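Long-range contact in CurH (Lyngbya majuscula, PDB 3KG7), which probably dehydrates the beta-hydroxyacyl intermediate of one module of the curacin polyketide synthase, as a double-hotdog dehydratase domain: residues V231-L236 with R277-T282. Sequence-based numbering, arbitrary orientation.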
loop_
_atom_site.group_PDB
_atom_site.type_symbol
_atom_site.label_atom_id
_atom_site.label_comp_id
_atom_site.label_asym_id
_atom_site.label_seq_id
_atom_site.Cartn_x
_atom_site.Cartn_y
_atom_site.Cartn_z
ATOM N N VAL C 231 -9.546 -11.941 22.606
ATOM C CA VAL C 231 -10.400 -13.061 22.219
ATOM C C VAL C 231 -9.495 -14.212 21.796
ATOM O O VAL C 231 -8.655 -14.046 20.911
ATOM C CB VAL C 231 -11.336 -12.688 21.037
ATOM C CG1 VAL C 231 -12.153 -13.901 20.581
ATOM C CG2 VAL C 231 -12.258 -11.544 21.418
ATOM N N LYS C 232 -9.657 -15.367 22.431
ATOM C CA LYS C 232 -8.835 -16.530 22.119
ATOM C C LYS C 232 -9.036 -16.970 20.672
ATOM O O LYS C 232 -8.081 -17.019 19.904
ATOM C CB LYS C 232 -9.140 -17.672 23.092
ATOM C CG LYS C 232 -8.527 -19.025 22.725
ATOM C CD LYS C 232 -7.068 -19.160 23.160
ATOM C CE LYS C 232 -6.496 -20.484 22.675
ATOM N NZ LYS C 232 -5.231 -20.823 23.372
ATOM N N GLU C 233 -10.281 -17.268 20.307
ATOM C CA GLU C 233 -10.602 -17.733 18.959
ATOM C C GLU C 233 -11.978 -17.249 18.528
ATOM O O GLU C 233 -12.885 -17.098 19.352
ATOM C CB GLU C 233 -10.500 -19.269 18.865
ATOM C CG GLU C 233 -10.987 -19.875 17.540
ATOM C CD GLU C 233 -9.997 -20.862 16.917
ATOM O OE1 GLU C 233 -8.779 -20.734 17.175
ATOM O OE2 GLU C 233 -10.430 -21.753 16.149
HETATM N N MSE C 234 -12.113 -16.991 17.232
HETATM C CA MSE C 234 -13.398 -16.669 16.634
HETATM C C MSE C 234 -13.493 -17.387 15.292
HETATM O O MSE C 234 -12.642 -17.219 14.421
HETATM C CB MSE C 234 -13.568 -15.155 16.471
HETATM C CG MSE C 234 -15.017 -14.677 16.530
HETATM SE SE MSE C 234 -15.898 -14.572 14.789
HETATM C CE MSE C 234 -17.754 -14.960 15.263
ATOM N N THR C 235 -14.514 -18.222 15.144
ATOM C CA THR C 235 -14.728 -18.934 13.888
ATOM C C THR C 235 -16.066 -18.555 13.296
ATOM O O THR C 235 -17.023 -18.284 14.027
ATOM C CB THR C 235 -14.730 -20.453 14.070
ATOM O OG1 THR C 235 -15.884 -20.841 14.830
ATOM C CG2 THR C 235 -13.457 -20.912 14.769
ATOM N N LEU C 236 -16.133 -18.547 11.972
ATOM C CA LEU C 236 -17.391 -18.341 11.279
ATOM C C LEU C 236 -17.404 -19.183 10.004
ATOM O O LEU C 236 -16.478 -19.094 9.191
ATOM C CB LEU C 236 -17.598 -16.855 10.978
ATOM C CG LEU C 236 -18.923 -16.486 10.307
ATOM C CD1 LEU C 236 -20.116 -16.827 11.207
ATOM C CD2 LEU C 236 -18.929 -15.024 9.904
ATOM N N ARG C 277 -18.562 -19.255 16.315
ATOM C CA ARG C 277 -18.381 -19.128 17.760
ATOM C C ARG C 277 -17.276 -18.154 18.127
ATOM O O ARG C 277 -16.364 -17.905 17.336
ATOM C CB ARG C 277 -18.140 -20.492 18.422
ATOM C CG ARG C 277 -16.823 -21.162 18.060
ATOM C CD ARG C 277 -16.682 -22.500 18.767
ATOM N NE ARG C 277 -16.934 -22.376 20.205
ATOM C CZ ARG C 277 -17.221 -23.395 21.015
ATOM N NH1 ARG C 277 -17.300 -24.634 20.539
ATOM N NH2 ARG C 277 -17.431 -23.172 22.308
ATOM N N ILE C 278 -17.390 -17.599 19.331
ATOM C CA ILE C 278 -16.390 -16.709 19.900
ATOM C C ILE C 278 -15.944 -17.327 21.220
ATOM O O ILE C 278 -16.751 -17.475 22.145
ATOM C CB ILE C 278 -16.968 -15.287 20.152
ATOM C CG1 ILE C 278 -17.583 -14.719 18.866
ATOM C CG2 ILE C 278 -15.892 -14.335 20.705
ATOM C CD1 ILE C 278 -18.657 -13.708 19.095
ATOM N N ASN C 279 -14.670 -17.707 21.294
ATOM C CA ASN C 279 -14.104 -18.308 22.504
ATOM C C ASN C 279 -13.162 -17.384 23.261
ATOM O O ASN C 279 -12.314 -16.712 22.674
ATOM C CB ASN C 279 -13.384 -19.624 22.194
ATOM C CG ASN C 279 -14.306 -20.668 21.617
ATOM O OD1 ASN C 279 -15.220 -21.146 22.288
ATOM N ND2 ASN C 279 -14.069 -21.035 20.360
ATOM N N GLY C 280 -13.319 -17.369 24.579
ATOM C CA GLY C 280 -12.451 -16.588 25.448
ATOM C C GLY C 280 -12.589 -15.090 25.279
ATOM O O GLY C 280 -11.605 -14.362 25.413
ATOM N N PHE C 281 -13.812 -14.637 24.986
ATOM C CA PHE C 281 -14.114 -13.208 24.868
ATOM C C PHE C 281 -13.890 -12.517 26.208
ATOM O O PHE C 281 -14.687 -12.672 27.139
ATOM C CB PHE C 281 -15.554 -12.979 24.376
ATOM C CG PHE C 281 -15.900 -11.523 24.153
ATOM C CD1 PHE C 281 -16.698 -10.832 25.064
ATOM C CD2 PHE C 281 -15.425 -10.837 23.031
ATOM C CE1 PHE C 281 -17.016 -9.473 24.861
ATOM C CE2 PHE C 281 -15.744 -9.482 22.823
ATOM C CZ PHE C 281 -16.541 -8.804 23.739
ATOM N N THR C 282 -12.804 -11.755 26.299
ATOM C CA THR C 282 -12.384 -11.179 27.570
ATOM C C THR C 282 -12.583 -9.661 27.625
ATOM O O THR C 282 -12.144 -8.928 26.730
ATOM C CB THR C 282 -10.917 -11.540 27.878
ATOM O OG1 THR C 282 -10.714 -12.945 27.676
ATOM C CG2 THR C 282 -10.566 -11.185 29.315
#
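Ile278 is the central bump of this contact: it wedges between Val231 and selenomethionine Met234. Ile278 CG1 lies 3.5 Å from Met234 CG. The Met234 chain then bends at chi2 and chi3, which brings CE back to 3.6 Å from the same Ile278 CG1. The CG2 branch goes the other way and meets Val231 CG1 at 3.8 Å. Val231 fills the next hollow, spreading its two methyls between two residues. With CG1 anti to the backbone N (chi1 176°) and turned to Ile278, CG2 is left to touch Phe281 CD2 at 3.6 Å, obliquely to the ring.

The backbones of 233-236 and 277-279 run antiparallel, 174° apart. Glu233 pairs with Asn279 and Thr235 with Arg277, each through two hydrogen bonds. The bond from Asn279 N to Glu233 O is 2.7 Å long and nearly straight. Lys232 and Glu233 both face Asn279, a classic beta bulge. Here Lys232 CB lies 3.3 Å from Asn279 O. Gly280 turns the chain with positive phi and has no side chain on the side where Lys232 CB lies.

The other face is more polar and partly open to solvent. Thr235 and Arg277 lie side by side, OG1 against the aliphatic CG at 3.4 Å. Arg277 then bends at chi3, and its guanidinium end lies near the Asn279 side chain.

The pair joins two neighbouring strands, probably of the second hotdog. Strand 66-73, probably of the first hotdog, bonds along the other edge of 231-236, consistent with a place beside the junction of the two hotdogs. Strand 260-268 flanks 277-282, where Gly280 and Phe281 face Tyr263 in a G1 bulge. Helix 52-62 covers the apolar face, with Ile55 and Leu59 on Met234 and Val52 on Phe281.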